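Local coordinates for protein beta-galactosidase (Trichoderma reesei, PDB 3OG2) that probably hydrolyses terminal non-reducing beta-D-galactose residues from beta-D-galactosides, as a glycoside hydrolase of family 35, at residues A[72-77]-A[318-323]; A[112-117]-A[213-218]. All blocks are in the same frame, centred on the assembly; numbering follows the deposited sequence.

Interaction 1. Residues A[72-77]-A[318-323]; sequences TVSFYV and IFNIYM
Asn320 ND2 packs beside Ser74 and is held by two acceptors, Glu46 OE1 and the backbone O of Val277. The setting is the inside of a TIM barrel. Strands 72-76 and 318-321 flank strand 38-47, and their side chains meet across it. Ser74 OG also bonds to Glu46 OE1. No hydrogen bond joins Ser74 to Asn320; Ser74 OG and Asn320 ND2 are 3.6 Å apart. The amide instead lies against the serine methylene, with Asn320 OD1 3.3 Å from Ser74 CB. Asn320 CG is turned anti to the backbone N (chi1 176°), which extends the amide toward Ser74. Asn320 OD1 bonds to Ser44 OG, so both ends of this buried amide are satisfied and its rotation is fixed. With an alanine here, Ser44 OG, Val277 O and Glu46 OE1 would probably each lose a partner, and a gap would open beside Ser74. Further along, Tyr76 and Tyr322 cross at about a right angle, with CE2 of Tyr76 3.7 Å from CE2 of Tyr322. Tyr76 meets the edge of the Tyr322 ring. The Tyr76 hydroxyl reaches Asn179 of the galactose site, whereas that of Tyr322 bonds to Tyr342 OH. Met323 sets SD over the centre of the Tyr322 ring, 3.3 Å above its plane.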
# COMPACT_ATOMS: atom_id res chain seq x y z
N THR A 72 -13.10 -6.67 -1.32
CA THR A 72 -13.12 -5.20 -1.32
C THR A 72 -11.70 -4.67 -1.36
O THR A 72 -10.76 -5.31 -0.88
CB THR A 72 -13.87 -4.72 -0.08
OG1 THR A 72 -15.20 -5.26 -0.05
CG2 THR A 72 -13.99 -3.21 0.02
N VAL A 73 -11.58 -3.49 -1.93
CA VAL A 73 -10.37 -2.68 -1.85
C VAL A 73 -10.78 -1.31 -1.32
O VAL A 73 -11.80 -0.75 -1.73
CB VAL A 73 -9.69 -2.59 -3.23
CG1 VAL A 73 -8.74 -1.40 -3.36
CG2 VAL A 73 -8.91 -3.92 -3.43
N SER A 74 -9.91 -0.79 -0.45
CA SER A 74 -10.04 0.57 0.06
C SER A 74 -8.97 1.44 -0.56
O SER A 74 -7.84 1.00 -0.66
CB SER A 74 -9.85 0.47 1.59
OG SER A 74 -9.78 1.76 2.18
N PHE A 75 -9.35 2.67 -0.97
CA PHE A 75 -8.37 3.50 -1.65
C PHE A 75 -8.50 4.94 -1.21
O PHE A 75 -9.60 5.44 -0.97
CB PHE A 75 -8.50 3.42 -3.16
CG PHE A 75 -9.78 4.02 -3.75
CD1 PHE A 75 -10.99 3.32 -3.76
CD2 PHE A 75 -9.75 5.31 -4.28
CE1 PHE A 75 -12.14 3.90 -4.33
CE2 PHE A 75 -10.89 5.87 -4.86
CZ PHE A 75 -12.08 5.17 -4.88
N TYR A 76 -7.36 5.62 -1.17
CA TYR A 76 -7.31 7.07 -1.01
C TYR A 76 -7.29 7.72 -2.39
O TYR A 76 -6.83 7.10 -3.38
CB TYR A 76 -6.04 7.49 -0.25
CG TYR A 76 -6.09 7.34 1.25
CD1 TYR A 76 -7.20 7.74 2.03
CD2 TYR A 76 -4.92 6.89 1.89
CE1 TYR A 76 -7.14 7.61 3.44
CE2 TYR A 76 -4.88 6.77 3.27
CZ TYR A 76 -5.98 7.13 4.02
OH TYR A 76 -5.89 6.98 5.38
N VAL A 77 -7.69 8.99 -2.39
CA VAL A 77 -7.40 9.90 -3.52
C VAL A 77 -6.55 11.02 -2.97
O VAL A 77 -6.85 11.51 -1.86
CB VAL A 77 -8.68 10.46 -4.15
CG1 VAL A 77 -8.30 11.33 -5.35
CG2 VAL A 77 -9.65 9.36 -4.52
N ILE A 318 -16.15 -5.76 9.15
CA ILE A 318 -15.64 -4.90 8.03
C ILE A 318 -14.17 -4.72 8.42
O ILE A 318 -13.89 -4.13 9.48
CB ILE A 318 -16.38 -3.56 7.92
CG1 ILE A 318 -17.87 -3.75 7.59
CG2 ILE A 318 -15.65 -2.67 6.88
CD1 ILE A 318 -18.65 -2.47 7.51
N PHE A 319 -13.27 -5.29 7.62
CA PHE A 319 -11.87 -5.44 8.06
C PHE A 319 -10.98 -5.09 6.89
O PHE A 319 -10.97 -5.84 5.89
CB PHE A 319 -11.71 -6.90 8.50
CG PHE A 319 -10.36 -7.27 9.13
CD1 PHE A 319 -9.50 -6.37 9.73
CD2 PHE A 319 -10.04 -8.62 9.11
CE1 PHE A 319 -8.32 -6.79 10.35
CE2 PHE A 319 -8.84 -9.04 9.71
CZ PHE A 319 -8.01 -8.15 10.32
N ASN A 320 -10.21 -4.00 6.97
CA ASN A 320 -9.38 -3.56 5.86
C ASN A 320 -7.92 -3.53 6.30
O ASN A 320 -7.60 -3.00 7.36
CB ASN A 320 -9.81 -2.17 5.40
CG ASN A 320 -8.91 -1.61 4.30
OD1 ASN A 320 -8.76 -2.22 3.23
ND2 ASN A 320 -8.28 -0.48 4.53
N ILE A 321 -7.08 -4.12 5.46
CA ILE A 321 -5.65 -4.26 5.75
C ILE A 321 -4.85 -3.18 5.06
O ILE A 321 -4.80 -3.07 3.83
CB ILE A 321 -5.15 -5.65 5.27
CG1 ILE A 321 -5.96 -6.82 5.90
CG2 ILE A 321 -3.64 -5.81 5.52
CD1 ILE A 321 -6.08 -6.70 7.43
N TYR A 322 -4.24 -2.28 5.89
CA TYR A 322 -3.49 -1.11 5.41
C TYR A 322 -2.02 -1.46 5.60
O TYR A 322 -1.63 -1.54 6.78
CB TYR A 322 -3.92 0.13 6.22
CG TYR A 322 -3.28 1.39 5.66
CD1 TYR A 322 -1.93 1.69 5.79
CD2 TYR A 322 -4.04 2.33 4.95
CE1 TYR A 322 -1.36 2.81 5.28
CE2 TYR A 322 -3.50 3.49 4.41
CZ TYR A 322 -2.16 3.72 4.58
OH TYR A 322 -1.58 4.84 4.02
N MET A 323 -1.15 -1.50 4.60
CA MET A 323 -1.45 -1.59 3.17
C MET A 323 -1.56 -3.08 2.77
O MET A 323 -0.96 -3.94 3.43
CB MET A 323 -0.29 -1.02 2.36
CG MET A 323 -0.06 0.50 2.56
SD MET A 323 -1.50 1.50 2.14
CE MET A 323 -1.54 1.32 0.36

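Interaction 2. Residues A[112-117]-A[213-218]; sequences LARPGP and INNDAF
Ile213 meets Leu112 through a methyl branch, with Ile213 CG2 3.8 Å from Leu112 CD1. The two side chains cross at about a right angle. Leu112 has CG anti to the backbone N (chi1 161°), which carries its CD1 methyl across to the isoleucine. Ile213 also packs on Ser275 and Val277 of strand 275-280, so the small apolar patch joins two strands of the barrel through the loop. At Asn214 the side chain takes another course, and OD1 accepts a bond from Gly236 N. Asn215 then comes up to the edge of the Arg114 guanidinium. Its ND2 lies 3.3 Å from Arg114 NH1, near the guanidinium plane, and the amide plane stands almost perpendicular to it, at 87°. Both nitrogens are donors, so this is contact without a bond. Each is satisfied elsewhere. Asn215 ND2 bonds to Asn179 OD1, and its OD1 accepts from Glu180 N, which fixes which way round the amide sits. Arg114 NH1 forms a salt bridge to Glu278 and bonds to Gln176 OE1, while NH2 pairs with Glu46. Asp216 follows, and its carboxylate ties the loop to Ser182, Tyr235 and Thr222. Asn179, Glu180 and Glu278 belong to the galactose site, so Arg114 and Asn215 probably act as second-shell residues that position them in this TIM-barrel glycosidase.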
# COMPACT_ATOMS: atom_id res chain seq x y z
N LEU A 112 -14.19 0.73 -1.16
CA LEU A 112 -14.35 1.76 -0.12
C LEU A 112 -13.54 2.97 -0.57
O LEU A 112 -12.32 2.89 -0.65
CB LEU A 112 -13.87 1.19 1.22
CG LEU A 112 -13.55 2.23 2.30
CD1 LEU A 112 -14.67 3.23 2.56
CD2 LEU A 112 -13.17 1.53 3.61
N ALA A 113 -14.24 4.06 -0.90
CA ALA A 113 -13.59 5.26 -1.41
C ALA A 113 -13.27 6.21 -0.27
O ALA A 113 -14.18 6.51 0.53
CB ALA A 113 -14.54 5.96 -2.40
N ARG A 114 -12.02 6.69 -0.23
CA ARG A 114 -11.57 7.54 0.90
C ARG A 114 -10.88 8.75 0.30
O ARG A 114 -9.62 8.80 0.25
CB ARG A 114 -10.68 6.73 1.87
CG ARG A 114 -11.17 5.31 2.11
CD ARG A 114 -10.65 4.69 3.37
NE ARG A 114 -9.20 4.49 3.35
CZ ARG A 114 -8.44 4.62 4.43
NH1 ARG A 114 -8.92 5.04 5.61
NH2 ARG A 114 -7.12 4.34 4.32
N PRO A 115 -11.63 9.74 -0.19
CA PRO A 115 -11.01 10.83 -0.91
C PRO A 115 -10.51 12.00 -0.06
O PRO A 115 -10.04 12.99 -0.61
CB PRO A 115 -12.14 11.32 -1.84
CG PRO A 115 -13.37 11.07 -1.05
CD PRO A 115 -13.11 9.78 -0.27
N GLY A 116 -10.64 11.91 1.25
CA GLY A 116 -10.17 12.94 2.13
C GLY A 116 -11.24 14.00 2.39
O GLY A 116 -12.36 13.63 2.77
N PRO A 117 -10.99 15.30 2.17
CA PRO A 117 -9.80 15.89 1.56
C PRO A 117 -8.46 15.63 2.21
O PRO A 117 -7.46 15.47 1.48
CB PRO A 117 -10.06 17.42 1.69
CG PRO A 117 -11.52 17.58 1.81
CD PRO A 117 -12.05 16.31 2.44
N ILE A 213 -18.72 5.80 6.35
CA ILE A 213 -17.99 5.12 7.43
C ILE A 213 -16.79 5.97 7.76
O ILE A 213 -16.15 6.56 6.87
CB ILE A 213 -17.58 3.73 6.95
CG1 ILE A 213 -17.00 2.87 8.09
CG2 ILE A 213 -16.63 3.74 5.75
CD1 ILE A 213 -16.96 1.37 7.77
N ASN A 214 -16.48 6.09 9.05
CA ASN A 214 -15.29 6.85 9.41
C ASN A 214 -14.19 5.92 9.93
O ASN A 214 -14.33 4.72 9.95
CB ASN A 214 -15.61 7.98 10.44
CG ASN A 214 -16.03 7.45 11.79
OD1 ASN A 214 -16.41 6.29 12.00
ND2 ASN A 214 -16.09 8.38 12.70
N ASN A 215 -13.06 6.55 10.29
CA ASN A 215 -11.91 5.79 10.72
C ASN A 215 -11.20 6.49 11.85
O ASN A 215 -10.10 7.01 11.72
CB ASN A 215 -10.95 5.49 9.54
CG ASN A 215 -10.21 6.67 8.99
OD1 ASN A 215 -10.77 7.78 8.90
ND2 ASN A 215 -8.97 6.47 8.59
N ASP A 216 -11.83 6.49 13.00
CA ASP A 216 -11.23 7.05 14.20
C ASP A 216 -9.87 6.39 14.45
O ASP A 216 -9.74 5.17 14.28
CB ASP A 216 -12.20 6.84 15.34
CG ASP A 216 -12.22 7.87 16.47
OD1 ASP A 216 -11.36 8.78 16.49
OD2 ASP A 216 -13.09 7.71 17.37
N ALA A 217 -8.85 7.17 14.83
CA ALA A 217 -7.52 6.59 15.01
C ALA A 217 -7.45 5.54 16.09
O ALA A 217 -6.58 4.63 16.09
CB ALA A 217 -6.50 7.68 15.27
N PHE A 218 -8.35 5.68 17.06
CA PHE A 218 -8.48 4.76 18.18
C PHE A 218 -9.96 4.76 18.51
O PHE A 218 -10.73 5.57 17.96
CB PHE A 218 -7.58 5.22 19.36
CG PHE A 218 -8.06 6.53 19.95
CD1 PHE A 218 -7.70 7.75 19.41
CD2 PHE A 218 -8.88 6.55 21.07
CE1 PHE A 218 -8.15 8.96 19.95
CE2 PHE A 218 -9.34 7.75 21.62
CZ PHE A 218 -8.97 8.95 21.05

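How the interactions relate
Both interactions lie in the TIM-barrel domain, with centres about 10 Å apart. Along the chain the order is 72-77, 112-117, 213-218 and 318-323, so interaction 1 brackets interaction 2. Strands 72-76 and 110-116 are parallel neighbours in the barrel sheet. They are joined by probable hydrogen bonds, such as Phe75 O to Arg114 N at 2.8 Å. Arg114 also packs on Ser74 and Tyr76. The two contacts share partners as well: the Glu46 carboxylate serves both, and Asn179 OD1 takes bonds from Tyr76 OH and Asn215 ND2. Chain segments far apart in sequence thus converge on one buried polar network around the galactose site.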